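Local structure of 5-carboxyvanillate decarboxylase (Sphingomonas paucimobilis, 4L6D) at residues Phe13-Asp18 with Asn97-Gln102; Asn67-His72 with Pro305-Ile310; Arg127-Val132 with His158-Ala163; Arg208-Gly213 with Glu261-Asn266. The protein probably catalyses the decarboxylation of 5-carboxyvanillate, and binds manganese and vanillic acid in an amidohydrolase-type barrel. All blocks are in the same frame, centred on the assembly; numbering follows the deposited sequence.

Interaction 1: residues Phe13-Asp18 with Asn97-Gln102; sequences FQPVVD and NDLMAQ
With CG of Phe13 anti to its own carbonyl carbon (chi1 -54°) and Leu99 turned likewise, the two side chains run alongside each other, pointing opposite ways, until CB of Leu99 lies over one face of the phenyl ring. The contact belongs to the outer wall of the amidohydrolase (beta/alpha)8 barrel: Phe13 is the N-cap of helix 14-23, just beyond strand 5-11, and Leu99 rides on helix 86-106, which follows strand 71-76. Leu99 CB makes a CH-pi contact 3.9 Å from the Phe13 ring centroid, 20° off the ring normal. Leu99 CB sits toward the rim, 3.7 Å from Phe13 CD1. At the far end of the ring, CZ of Phe13 approaches the backbone N of Met100 obliquely, at 3.7 Å. The Met100 chain bends twice, and its CE curls round to the same CZ. Shortening Phe13 to alanine is likely to open a gap between the start of helix 14-23 and helix 86-106, leaving Leu99 CB and the Met100 backbone without their aromatic cover. Ala96 and Thr103 of helix 86-106 also touch Phe13. Beside the ring, Leu99 CD1 packs against Phe13 CB at 3.7 Å and meets Pro15 CD at 4.0 Å.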
loop_
_atom_site.group_PDB
_atom_site.type_symbol
_atom_site.label_atom_id
_atom_site.label_comp_id
_atom_site.label_asym_id
_atom_site.label_seq_id
_atom_site.Cartn_x
_atom_site.Cartn_y
_atom_site.Cartn_z
ATOM N N PHE A 13 11.526 10.424 -26.368
ATOM C CA PHE A 13 11.761 10.842 -27.744
ATOM C C PHE A 13 11.651 12.353 -27.803
ATOM O O PHE A 13 10.897 12.948 -27.030
ATOM C CB PHE A 13 10.732 10.197 -28.680
ATOM C CG PHE A 13 10.672 8.700 -28.569
ATOM C CD1 PHE A 13 11.661 7.913 -29.143
ATOM C CD2 PHE A 13 9.627 8.087 -27.899
ATOM C CE1 PHE A 13 11.613 6.526 -29.030
ATOM C CE2 PHE A 13 9.565 6.701 -27.790
ATOM C CZ PHE A 13 10.563 5.924 -28.360
ATOM N N GLN A 14 12.399 12.980 -28.706
ATOM C CA GLN A 14 12.476 14.440 -28.727
ATOM C C GLN A 14 11.133 15.189 -28.785
ATOM O O GLN A 14 10.965 16.179 -28.082
ATOM C CB GLN A 14 13.436 14.932 -29.817
ATOM C CG GLN A 14 13.999 16.330 -29.555
ATOM C CD GLN A 14 14.763 16.408 -28.244
ATOM O OE1 GLN A 14 15.526 15.502 -27.902
ATOM N NE2 GLN A 14 14.548 17.486 -27.494
ATOM N N PRO A 15 10.173 14.729 -29.608
ATOM C CA PRO A 15 8.916 15.496 -29.594
ATOM C C PRO A 15 8.236 15.516 -28.218
ATOM O O PRO A 15 7.612 16.520 -27.868
ATOM C CB PRO A 15 8.045 14.757 -30.618
ATOM C CG PRO A 15 9.045 14.145 -31.574
ATOM C CD PRO A 15 10.182 13.703 -30.671
ATOM N N VAL A 16 8.354 14.434 -27.452
ATOM C CA VAL A 16 7.763 14.388 -26.114
ATOM C C VAL A 16 8.570 15.252 -25.134
ATOM O O VAL A 16 8.004 16.024 -24.346
ATOM C CB VAL A 16 7.632 12.941 -25.601
ATOM C CG1 VAL A 16 6.982 12.921 -24.221
ATOM C CG2 VAL A 16 6.814 12.111 -26.593
ATOM N N VAL A 17 9.893 15.136 -25.206
ATOM C CA VAL A 17 10.777 15.986 -24.411
ATOM C C VAL A 17 10.433 17.452 -24.621
ATOM O O VAL A 17 10.258 18.197 -23.654
ATOM C CB VAL A 17 12.257 15.749 -24.764
ATOM C CG1 VAL A 17 13.148 16.827 -24.127
ATOM C CG2 VAL A 17 12.688 14.371 -24.313
ATOM N N ASP A 18 10.305 17.864 -25.881
ATOM C CA ASP A 18 10.044 19.269 -26.186
ATOM C C ASP A 18 8.714 19.707 -25.600
ATOM O O ASP A 18 8.591 20.816 -25.061
ATOM C CB ASP A 18 10.073 19.527 -27.696
ATOM C CG ASP A 18 11.478 19.415 -28.284
ATOM O OD1 ASP A 18 12.452 19.407 -27.504
ATOM O OD2 ASP A 18 11.605 19.344 -29.525
ATOM N N ASN A 97 4.799 6.419 -30.756
ATOM C CA ASN A 97 4.641 5.011 -31.132
ATOM C C ASN A 97 5.376 4.665 -32.421
ATOM O O ASN A 97 5.992 3.599 -32.533
ATOM C CB ASN A 97 3.166 4.629 -31.249
ATOM C CG ASN A 97 2.479 4.563 -29.902
ATOM O OD1 ASN A 97 3.129 4.435 -28.866
ATOM N ND2 ASN A 97 1.152 4.615 -29.915
ATOM N N ASP A 98 5.337 5.569 -33.397
ATOM C CA ASP A 98 6.118 5.371 -34.613
ATOM C C ASP A 98 7.600 5.314 -34.274
ATOM O O ASP A 98 8.332 4.481 -34.804
ATOM C CB ASP A 98 5.881 6.502 -35.613
ATOM C CG ASP A 98 4.555 6.391 -36.326
ATOM O OD1 ASP A 98 3.920 5.323 -36.247
ATOM O OD2 ASP A 98 4.165 7.372 -36.998
ATOM N N LEU A 99 8.045 6.214 -33.398
ATOM C CA LEU A 99 9.456 6.253 -33.030
ATOM C C LEU A 99 9.852 5.015 -32.220
ATOM O O LEU A 99 10.946 4.479 -32.393
ATOM C CB LEU A 99 9.783 7.545 -32.270
ATOM C CG LEU A 99 9.759 8.791 -33.161
ATOM C CD1 LEU A 99 9.896 10.054 -32.330
ATOM C CD2 LEU A 99 10.873 8.725 -34.197
ATOM N N MET A 100 8.955 4.558 -31.350
ATOM C CA MET A 100 9.188 3.310 -30.626
ATOM C C MET A 100 9.345 2.126 -31.590
ATOM O O MET A 100 10.287 1.335 -31.472
ATOM C CB MET A 100 8.045 3.023 -29.652
ATOM C CG MET A 100 8.219 1.713 -28.873
ATOM S SD MET A 100 9.554 1.807 -27.665
ATOM C CE MET A 100 8.754 2.732 -26.365
ATOM N N ALA A 101 8.436 2.005 -32.551
ATOM C CA ALA A 101 8.536 0.916 -33.528
ATOM C C ALA A 101 9.823 0.985 -34.346
ATOM O O ALA A 101 10.453 -0.036 -34.624
ATOM C CB ALA A 101 7.305 0.879 -34.447
ATOM N N GLN A 102 10.229 2.192 -34.718
ATOM C CA GLN A 102 11.449 2.358 -35.492
ATOM C C GLN A 102 12.689 2.053 -34.659
ATOM O O GLN A 102 13.661 1.489 -35.167
ATOM C CB GLN A 102 11.524 3.762 -36.096
ATOM C CG GLN A 102 10.493 3.959 -37.202
ATOM C CD GLN A 102 10.292 5.407 -37.620
ATOM O OE1 GLN A 102 11.139 6.266 -37.380
ATOM N NE2 GLN A 102 9.153 5.681 -38.240
#

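Interaction 2: residues Asn67-His72 with Pro305-Ile310; sequences NGVDMH and PAVQFI
Val69 and Val307 press methyl on methyl: the CG2 atoms of Val69 and Val307 lie 3.5 Å apart, a close approach for two methyl groups. In Val307 both branches work, because CG1 stands anti to the backbone N (chi1 168°) and reaches Asn67 O at 3.6 Å while CG2 also lies 4.1 Å from Asn67 CB. Beside this apolar patch one water bridges the polar ends, donating to Asn67 OD1 at 2.8 Å and accepting from Gln308 NE2 at 2.8 Å. In barrel terms, the turn leading into strand 71-76 is packed against helix 303-311, which comes after the last strand, 292-293. The turn is shaped by Gly68, whose positive phi closes helix 59-67 in a Schellman motif. Farther out, Asn67 ND2 bonds back to Glu63 O, fixing the amide whose oxygen faces the water. Arg311, on the same helix as Val307, donates through NH2 to Asn67 O, and Arg110 holds the carbonyls of Val69 and Asp70.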
loop_
_atom_site.group_PDB
_atom_site.type_symbol
_atom_site.label_atom_id
_atom_site.label_comp_id
_atom_site.label_asym_id
_atom_site.label_seq_id
_atom_site.Cartn_x
_atom_site.Cartn_y
_atom_site.Cartn_z
ATOM N N ASN A 67 26.656 -6.392 -18.690
ATOM C CA ASN A 67 25.931 -7.162 -17.675
ATOM C C ASN A 67 25.212 -8.397 -18.204
ATOM O O ASN A 67 24.543 -9.105 -17.449
ATOM C CB ASN A 67 24.939 -6.265 -16.940
ATOM C CG ASN A 67 25.628 -5.239 -16.083
ATOM O OD1 ASN A 67 26.089 -5.550 -14.981
ATOM N ND2 ASN A 67 25.712 -4.004 -16.580
ATOM N N GLY A 68 25.344 -8.650 -19.502
ATOM C CA GLY A 68 24.720 -9.820 -20.102
ATOM C C GLY A 68 23.204 -9.744 -20.163
ATOM O O GLY A 68 22.517 -10.755 -20.034
ATOM N N VAL A 69 22.675 -8.544 -20.360
ATOM C CA VAL A 69 21.237 -8.361 -20.507
ATOM C C VAL A 69 20.872 -8.484 -21.970
ATOM O O VAL A 69 21.327 -7.697 -22.790
ATOM C CB VAL A 69 20.785 -6.985 -20.015
ATOM C CG1 VAL A 69 19.279 -6.830 -20.187
ATOM C CG2 VAL A 69 21.186 -6.777 -18.552
ATOM N N ASP A 70 20.043 -9.469 -22.293
ATOM C CA ASP A 70 19.662 -9.724 -23.676
ATOM C C ASP A 70 18.796 -8.608 -24.256
ATOM O O ASP A 70 19.035 -8.151 -25.370
ATOM C CB ASP A 70 18.929 -11.066 -23.781
ATOM C CG ASP A 70 19.755 -12.228 -23.251
ATOM O OD1 ASP A 70 20.074 -12.253 -22.036
ATOM O OD2 ASP A 70 20.068 -13.133 -24.053
ATOM N N MET A 71 17.781 -8.182 -23.511
ATOM C CA MET A 71 16.821 -7.201 -24.026
ATOM C C MET A 71 16.299 -6.202 -23.007
ATOM O O MET A 71 16.206 -6.489 -21.810
ATOM C CB MET A 71 15.591 -7.915 -24.619
ATOM C CG MET A 71 15.888 -8.888 -25.744
ATOM S SD MET A 71 14.391 -9.576 -26.487
ATOM C CE MET A 71 13.936 -8.209 -27.568
ATOM N N HIS A 72 15.941 -5.029 -23.515
ATOM C CA HIS A 72 15.041 -4.119 -22.814
ATOM C C HIS A 72 13.716 -4.078 -23.539
ATOM O O HIS A 72 13.675 -3.920 -24.773
ATOM C CB HIS A 72 15.567 -2.691 -22.816
ATOM C CG HIS A 72 16.593 -2.407 -21.770
ATOM N ND1 HIS A 72 16.935 -1.121 -21.412
ATOM C CD2 HIS A 72 17.367 -3.229 -21.023
ATOM C CE1 HIS A 72 17.861 -1.162 -20.471
ATOM N NE2 HIS A 72 18.156 -2.427 -20.232
ATOM N N PRO A 305 23.048 -4.198 -10.264
ATOM C CA PRO A 305 22.427 -4.818 -9.089
ATOM C C PRO A 305 21.144 -5.568 -9.445
ATOM O O PRO A 305 20.852 -6.594 -8.835
ATOM C CB PRO A 305 22.104 -3.634 -8.167
ATOM C CG PRO A 305 22.900 -2.491 -8.672
ATOM C CD PRO A 305 23.240 -2.742 -10.103
ATOM N N ALA A 306 20.381 -5.066 -10.409
ATOM C CA ALA A 306 19.135 -5.731 -10.786
ATOM C C ALA A 306 19.427 -7.094 -11.414
ATOM O O ALA A 306 18.746 -8.080 -11.149
ATOM C CB ALA A 306 18.335 -4.847 -11.741
ATOM N N VAL A 307 20.437 -7.126 -12.272
ATOM C CA VAL A 307 20.885 -8.362 -12.896
ATOM C C VAL A 307 21.376 -9.362 -11.849
ATOM O O VAL A 307 21.005 -10.541 -11.875
ATOM C CB VAL A 307 21.993 -8.063 -13.931
ATOM C CG1 VAL A 307 22.693 -9.347 -14.390
ATOM C CG2 VAL A 307 21.394 -7.318 -15.122
ATOM N N GLN A 308 22.203 -8.896 -10.920
ATOM C CA GLN A 308 22.768 -9.799 -9.933
ATOM C C GLN A 308 21.701 -10.322 -8.984
ATOM O O GLN A 308 21.789 -11.465 -8.528
ATOM C CB GLN A 308 23.948 -9.132 -9.234
ATOM C CG GLN A 308 25.055 -8.889 -10.258
ATOM C CD GLN A 308 26.194 -8.019 -9.770
ATOM O OE1 GLN A 308 26.389 -7.822 -8.565
ATOM N NE2 GLN A 308 26.977 -7.513 -10.717
ATOM N N PHE A 309 20.673 -9.510 -8.743
ATOM C CA PHE A 309 19.518 -9.937 -7.949
ATOM C C PHE A 309 18.857 -11.190 -8.542
ATOM O O PHE A 309 18.643 -12.183 -7.832
ATOM C CB PHE A 309 18.535 -8.763 -7.823
ATOM C CG PHE A 309 17.085 -9.156 -7.636
ATOM C CD1 PHE A 309 16.630 -9.727 -6.450
ATOM C CD2 PHE A 309 16.165 -8.905 -8.656
ATOM C CE1 PHE A 309 15.276 -10.056 -6.289
ATOM C CE2 PHE A 309 14.819 -9.229 -8.505
ATOM C CZ PHE A 309 14.377 -9.813 -7.324
ATOM N N ILE A 310 18.572 -11.178 -9.840
ATOM C CA ILE A 310 17.931 -12.350 -10.434
ATOM C C ILE A 310 18.909 -13.517 -10.666
ATOM O O ILE A 310 18.541 -14.675 -10.451
ATOM C CB ILE A 310 17.098 -11.989 -11.697
ATOM C CG1 ILE A 310 16.310 -13.201 -12.203
ATOM C CG2 ILE A 310 17.978 -11.454 -12.799
ATOM C CD1 ILE A 310 15.302 -13.739 -11.215
HETATM O O HOH W 1 26.136 -7.844 -13.415
#

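Interaction 3: residues Arg127-Val132 with His158-Ala163; sequences REIERV and HPVFEA
Ile129 meets Val160 and Ala163 across two consecutive outer helices of the barrel, while the residues around it on 127-132 bind one another or a third helix. Arg127 begins the segment on the outside, its NH2 3.1 Å from Glu130 OE2 in a salt bridge one turn along. Glu128 is gripped side-on by Arg131: NE donates to OE1 of Glu128 at 2.9 Å, nearly straight at 168°, and NH1 goes to the syn lone pair of OE2. Ile129 then turns toward the second helix. Its CG1 stands anti to the carbonyl carbon (chi1 -73°), so that Ile129 CD1 reaches Val160 CG1 at 4.0 Å, the two side chains crossing at about a right angle. The other branch, Ile129 CG2, rests on the end of the opposing segment, 4.2 Å from Ala163 CB and 3.9 Å from Ala163 O. Cut back to alanine, Ile129 would probably leave a gap beside Val160 and Ala163, which would keep only smaller contacts with Pro122, Ala125 and Ala126 of helix 122-134. Arg131 also forms a salt bridge to Asp98, and Val132 packs on Asn97. Helix 122-134 thus lies between helices 86-106 and 158-167, with strand 111-115 before it in the chain and strand 140-144 leading on to helix 158-167.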
loop_
_atom_site.group_PDB
_atom_site.type_symbol
_atom_site.label_atom_id
_atom_site.label_comp_id
_atom_site.label_asym_id
_atom_site.label_seq_id
_atom_site.Cartn_x
_atom_site.Cartn_y
_atom_site.Cartn_z
ATOM N N ARG A 127 -8.462 3.648 -31.625
ATOM C CA ARG A 127 -7.872 3.522 -32.958
ATOM C C ARG A 127 -6.359 3.319 -32.887
ATOM O O ARG A 127 -5.798 2.487 -33.599
ATOM C CB ARG A 127 -8.145 4.773 -33.796
ATOM C CG ARG A 127 -9.609 5.086 -34.008
ATOM C CD ARG A 127 -10.347 3.918 -34.616
ATOM N NE ARG A 127 -9.775 3.511 -35.893
ATOM C CZ ARG A 127 -9.974 2.317 -36.436
ATOM N NH1 ARG A 127 -9.424 2.009 -37.604
ATOM N NH2 ARG A 127 -10.718 1.423 -35.796
ATOM N N GLU A 128 -5.687 4.099 -32.044
ATOM C CA GLU A 128 -4.236 3.996 -31.944
ATOM C C GLU A 128 -3.799 2.651 -31.373
ATOM O O GLU A 128 -2.818 2.062 -31.833
ATOM C CB GLU A 128 -3.661 5.159 -31.127
ATOM C CG GLU A 128 -2.127 5.187 -31.014
ATOM C CD GLU A 128 -1.397 5.304 -32.348
ATOM O OE1 GLU A 128 -2.030 5.585 -33.390
ATOM O OE2 GLU A 128 -0.167 5.103 -32.347
ATOM N N ILE A 129 -4.536 2.160 -30.383
ATOM C CA ILE A 129 -4.255 0.848 -29.804
ATOM C C ILE A 129 -4.318 -0.228 -30.888
ATOM O O ILE A 129 -3.424 -1.072 -30.972
ATOM C CB ILE A 129 -5.206 0.561 -28.628
ATOM C CG1 ILE A 129 -4.790 1.425 -27.441
ATOM C CG2 ILE A 129 -5.205 -0.925 -28.251
ATOM C CD1 ILE A 129 -5.871 1.635 -26.403
ATOM N N GLU A 130 -5.341 -0.173 -31.736
ATOM C CA GLU A 130 -5.447 -1.121 -32.837
ATOM C C GLU A 130 -4.256 -0.991 -33.782
ATOM O O GLU A 130 -3.706 -1.998 -34.225
ATOM C CB GLU A 130 -6.758 -0.934 -33.600
ATOM C CG GLU A 130 -6.860 -1.806 -34.845
ATOM C CD GLU A 130 -8.211 -1.721 -35.520
ATOM O OE1 GLU A 130 -8.337 -2.256 -36.637
ATOM O OE2 GLU A 130 -9.145 -1.128 -34.936
ATOM N N ARG A 131 -3.842 0.240 -34.077
ATOM C CA ARG A 131 -2.698 0.451 -34.966
ATOM C C ARG A 131 -1.403 -0.101 -34.358
ATOM O O ARG A 131 -0.592 -0.708 -35.063
ATOM C CB ARG A 131 -2.549 1.943 -35.315
ATOM C CG ARG A 131 -1.538 2.227 -36.420
ATOM C CD ARG A 131 -1.399 3.726 -36.708
ATOM N NE ARG A 131 -0.631 4.403 -35.670
ATOM C CZ ARG A 131 0.668 4.675 -35.752
ATOM N NH1 ARG A 131 1.273 5.291 -34.746
ATOM N NH2 ARG A 131 1.361 4.350 -36.837
ATOM N N VAL A 132 -1.218 0.114 -33.059
ATOM C CA VAL A 132 -0.053 -0.403 -32.345
ATOM C C VAL A 132 0.027 -1.924 -32.468
ATOM O O VAL A 132 1.093 -2.482 -32.740
ATOM C CB VAL A 132 -0.096 0.030 -30.852
ATOM C CG1 VAL A 132 0.881 -0.770 -30.008
ATOM C CG2 VAL A 132 0.179 1.530 -30.730
ATOM N N HIS A 158 -14.021 2.989 -20.860
ATOM C CA HIS A 158 -14.435 1.697 -21.417
ATOM C C HIS A 158 -13.982 1.478 -22.869
ATOM O O HIS A 158 -13.498 0.401 -23.185
ATOM C CB HIS A 158 -15.940 1.453 -21.264
ATOM C CG HIS A 158 -16.343 1.080 -19.873
ATOM N ND1 HIS A 158 -17.660 0.912 -19.499
ATOM C CD2 HIS A 158 -15.603 0.841 -18.764
ATOM C CE1 HIS A 158 -17.711 0.589 -18.219
ATOM N NE2 HIS A 158 -16.479 0.538 -17.750
ATOM N N PRO A 159 -14.098 2.499 -23.747
ATOM C CA PRO A 159 -13.629 2.247 -25.119
ATOM C C PRO A 159 -12.141 1.909 -25.216
ATOM O O PRO A 159 -11.741 1.181 -26.122
ATOM C CB PRO A 159 -13.923 3.571 -25.836
ATOM C CG PRO A 159 -15.083 4.133 -25.089
ATOM C CD PRO A 159 -14.814 3.787 -23.648
ATOM N N VAL A 160 -11.330 2.430 -24.303
ATOM C CA VAL A 160 -9.917 2.072 -24.272
ATOM C C VAL A 160 -9.740 0.593 -23.954
ATOM O O VAL A 160 -9.044 -0.136 -24.668
ATOM C CB VAL A 160 -9.172 2.910 -23.214
ATOM C CG1 VAL A 160 -7.789 2.344 -22.923
ATOM C CG2 VAL A 160 -9.109 4.363 -23.667
ATOM N N PHE A 161 -10.390 0.145 -22.885
ATOM C CA PHE A 161 -10.212 -1.237 -22.441
ATOM C C PHE A 161 -10.849 -2.243 -23.388
ATOM O O PHE A 161 -10.340 -3.341 -23.543
ATOM C CB PHE A 161 -10.646 -1.407 -20.980
ATOM C CG PHE A 161 -9.724 -0.714 -20.049
ATOM C CD1 PHE A 161 -8.489 -1.258 -19.767
ATOM C CD2 PHE A 161 -10.036 0.545 -19.564
ATOM C CE1 PHE A 161 -7.594 -0.590 -18.949
ATOM C CE2 PHE A 161 -9.146 1.226 -18.758
ATOM C CZ PHE A 161 -7.923 0.663 -18.452
ATOM N N GLU A 162 -11.935 -1.853 -24.043
ATOM C CA GLU A 162 -12.509 -2.679 -25.099
ATOM C C GLU A 162 -11.474 -2.931 -26.197
ATOM O O GLU A 162 -11.267 -4.067 -26.616
ATOM C CB GLU A 162 -13.750 -2.004 -25.679
ATOM C CG GLU A 162 -14.434 -2.808 -26.766
ATOM C CD GLU A 162 -15.598 -2.057 -27.359
ATOM O OE1 GLU A 162 -15.426 -0.861 -27.679
ATOM O OE2 GLU A 162 -16.687 -2.653 -27.495
ATOM N N ALA A 163 -10.793 -1.871 -26.624
ATOM C CA ALA A 163 -9.795 -2.002 -27.679
ATOM C C ALA A 163 -8.572 -2.781 -27.207
ATOM O O ALA A 163 -8.019 -3.573 -27.969
ATOM C CB ALA A 163 -9.392 -0.624 -28.216
#

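Interaction 4: residues Arg208-Gly213 with Glu261-Asn266; sequences RMILSG and EYFRRN
Ile210 packs against both Tyr262 and Phe263, and its two branches divide the work. At CB the side chain forks: CG1 lies anti to the carbonyl carbon (chi1 -66°), leaving CG2 anti to the backbone N. Ile210 CG2 meets Tyr262 obliquely, 4.0 Å from CD2 and 4.1 Å from CB of that residue, as the two side chains pass flank to flank with opposed headings. The other branch stays extended through CG1 and carries CD1 to the edge of the Phe263 ring, near its plane, with CD1 of Ile210 4.3 Å from CD1 of Phe263. Phe215 and Phe267 also touch Ile210. The contact joins two helices on the outside of the barrel, 197-211 and 259-266, the second running directly into strand 267-270. Polar groups are satisfied at its margins: Tyr262 OH bonds to Asp216 and to Leu257 N, and Arg265 grips Asn266 OD1 with NE and NH2. Arg264 helps line a vanillic acid pocket, and Arg208 forms a salt bridge with Asp188 of the second subunit. No hydrogen bond passes between 208-213 and 261-266, so their fit probably rests on the shape of one branched aliphatic side chain against two aromatic rings.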
loop_
_atom_site.group_PDB
_atom_site.type_symbol
_atom_site.label_atom_id
_atom_site.label_comp_id
_atom_site.label_asym_id
_atom_site.label_seq_id
_atom_site.Cartn_x
_atom_site.Cartn_y
_atom_site.Cartn_z
ATOM N N ARG A 208 -9.320 -0.320 -7.646
ATOM C CA ARG A 208 -10.579 0.222 -8.148
ATOM C C ARG A 208 -11.014 -0.543 -9.395
ATOM O O ARG A 208 -12.190 -0.858 -9.560
ATOM C CB ARG A 208 -10.467 1.717 -8.483
ATOM C CG ARG A 208 -10.248 2.627 -7.277
ATOM C CD ARG A 208 -10.123 4.099 -7.724
ATOM N NE ARG A 208 -11.389 4.569 -8.290
ATOM C CZ ARG A 208 -12.310 5.245 -7.614
ATOM N NH1 ARG A 208 -12.093 5.610 -6.356
ATOM N NH2 ARG A 208 -13.450 5.576 -8.202
ATOM N N MET A 209 -10.055 -0.851 -10.266
ATOM C CA MET A 209 -10.377 -1.603 -11.486
ATOM C C MET A 209 -10.982 -2.955 -11.144
ATOM O O MET A 209 -12.031 -3.334 -11.670
ATOM C CB MET A 209 -9.131 -1.796 -12.357
ATOM C CG MET A 209 -8.621 -0.503 -13.001
ATOM S SD MET A 209 -6.957 -0.654 -13.687
ATOM C CE MET A 209 -7.258 -1.582 -15.189
ATOM N N ILE A 210 -10.331 -3.676 -10.236
ATOM C CA ILE A 210 -10.837 -4.980 -9.840
ATOM C C ILE A 210 -12.212 -4.888 -9.180
ATOM O O ILE A 210 -13.146 -5.584 -9.582
ATOM C CB ILE A 210 -9.845 -5.679 -8.899
ATOM C CG1 ILE A 210 -8.555 -6.011 -9.659
ATOM C CG2 ILE A 210 -10.445 -6.945 -8.307
ATOM C CD1 ILE A 210 -7.426 -6.475 -8.765
ATOM N N LEU A 211 -12.337 -4.042 -8.162
ATOM C CA LEU A 211 -13.582 -3.975 -7.403
ATOM C C LEU A 211 -14.766 -3.452 -8.209
ATOM O O LEU A 211 -15.914 -3.775 -7.900
ATOM C CB LEU A 211 -13.407 -3.150 -6.118
ATOM C CG LEU A 211 -12.465 -3.767 -5.078
ATOM C CD1 LEU A 211 -12.386 -2.868 -3.850
ATOM C CD2 LEU A 211 -12.893 -5.177 -4.683
ATOM N N SER A 212 -14.488 -2.670 -9.253
ATOM C CA SER A 212 -15.547 -2.121 -10.090
ATOM C C SER A 212 -16.126 -3.157 -11.048
ATOM O O SER A 212 -17.159 -2.913 -11.670
ATOM C CB SER A 212 -15.040 -0.932 -10.903
ATOM O OG SER A 212 -14.178 -1.378 -11.934
ATOM N N GLY A 213 -15.459 -4.306 -11.175
ATOM C CA GLY A 213 -15.925 -5.346 -12.079
ATOM C C GLY A 213 -15.427 -5.192 -13.502
ATOM O O GLY A 213 -15.974 -5.792 -14.428
ATOM N N GLU A 261 -8.559 -13.697 -7.291
ATOM C CA GLU A 261 -8.694 -14.495 -8.507
ATOM C C GLU A 261 -8.592 -13.650 -9.772
ATOM O O GLU A 261 -7.998 -14.089 -10.753
ATOM C CB GLU A 261 -9.967 -15.354 -8.481
ATOM C CG GLU A 261 -9.892 -16.434 -7.403
ATOM C CD GLU A 261 -11.219 -17.097 -7.087
ATOM O OE1 GLU A 261 -12.278 -16.603 -7.526
ATOM O OE2 GLU A 261 -11.203 -18.133 -6.381
ATOM N N TYR A 262 -9.153 -12.442 -9.753
ATOM C CA TYR A 262 -8.855 -11.491 -10.826
ATOM C C TYR A 262 -7.377 -11.178 -10.873
ATOM O O TYR A 262 -6.797 -11.073 -11.956
ATOM C CB TYR A 262 -9.633 -10.181 -10.671
ATOM C CG TYR A 262 -11.109 -10.400 -10.817
ATOM C CD1 TYR A 262 -11.657 -10.732 -12.053
ATOM C CD2 TYR A 262 -11.948 -10.335 -9.713
ATOM C CE1 TYR A 262 -13.003 -10.964 -12.192
ATOM C CE2 TYR A 262 -13.305 -10.572 -9.840
ATOM C CZ TYR A 262 -13.830 -10.891 -11.083
ATOM O OH TYR A 262 -15.177 -11.148 -11.226
ATOM N N PHE A 263 -6.752 -10.997 -9.710
ATOM C CA PHE A 263 -5.355 -10.614 -9.742
ATOM C C PHE A 263 -4.525 -11.726 -10.386
ATOM O O PHE A 263 -3.677 -11.456 -11.227
ATOM C CB PHE A 263 -4.813 -10.235 -8.356
ATOM C CG PHE A 263 -3.517 -9.489 -8.438
ATOM C CD1 PHE A 263 -3.509 -8.136 -8.741
ATOM C CD2 PHE A 263 -2.312 -10.150 -8.320
ATOM C CE1 PHE A 263 -2.322 -7.439 -8.866
ATOM C CE2 PHE A 263 -1.107 -9.458 -8.445
ATOM C CZ PHE A 263 -1.114 -8.097 -8.717
ATOM N N ARG A 264 -4.802 -12.980 -10.045
ATOM C CA ARG A 264 -4.024 -14.066 -10.630
ATOM C C ARG A 264 -4.408 -14.336 -12.090
ATOM O O ARG A 264 -3.545 -14.702 -12.893
ATOM C CB ARG A 264 -4.154 -15.353 -9.803
ATOM C CG ARG A 264 -3.541 -15.265 -8.405
ATOM C CD ARG A 264 -3.603 -16.616 -7.677
ATOM N NE ARG A 264 -3.555 -16.430 -6.226
ATOM C CZ ARG A 264 -4.623 -16.251 -5.455
ATOM N NH1 ARG A 264 -5.842 -16.263 -5.980
ATOM N NH2 ARG A 264 -4.478 -16.083 -4.147
ATOM N N ARG A 265 -5.682 -14.156 -12.445
ATOM C CA ARG A 265 -6.133 -14.446 -13.811
ATOM C C ARG A 265 -5.713 -13.357 -14.783
ATOM O O ARG A 265 -5.232 -13.647 -15.887
ATOM C CB ARG A 265 -7.659 -14.603 -13.863
ATOM C CG ARG A 265 -8.185 -15.102 -15.208
ATOM C CD ARG A 265 -9.719 -15.129 -15.266
ATOM N NE ARG A 265 -10.252 -13.768 -15.273
ATOM C CZ ARG A 265 -11.530 -13.445 -15.431
ATOM N NH1 ARG A 265 -12.450 -14.383 -15.603
ATOM N NH2 ARG A 265 -11.879 -12.161 -15.434
ATOM N N ASN A 266 -5.919 -12.107 -14.376
ATOM C CA ASN A 266 -5.774 -10.957 -15.276
ATOM C C ASN A 266 -4.504 -10.138 -15.130
ATOM O O ASN A 266 -4.229 -9.282 -15.982
ATOM C CB ASN A 266 -6.983 -10.032 -15.135
ATOM C CG ASN A 266 -8.264 -10.674 -15.629
ATOM O OD1 ASN A 266 -9.067 -11.199 -14.845
ATOM N ND2 ASN A 266 -8.463 -10.648 -16.946
#

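In the fold
Interactions 2, 3 and 4 are buried, whereas interaction 1 is only partly so. Interactions 1 and 3 are coupled: Asn97 and Asp98 of helix 86-106 bind Glu128 and Arg131 of helix 122-134, so polar bonds join two apolar contacts. Interactions 3 and 4 touch more lightly, where Phe161 CE1 packs on Met209 CE at 3.9 Å. Interaction 2 touches none of the others, and its centre lies about 32 Å from that of interaction 3, across the chain's centre. Chemistry varies with place: a ring face at interaction 1, methyls with a bridging water at 2, mainly aliphatic packing at 3, and isoleucine against aromatic rings at 4.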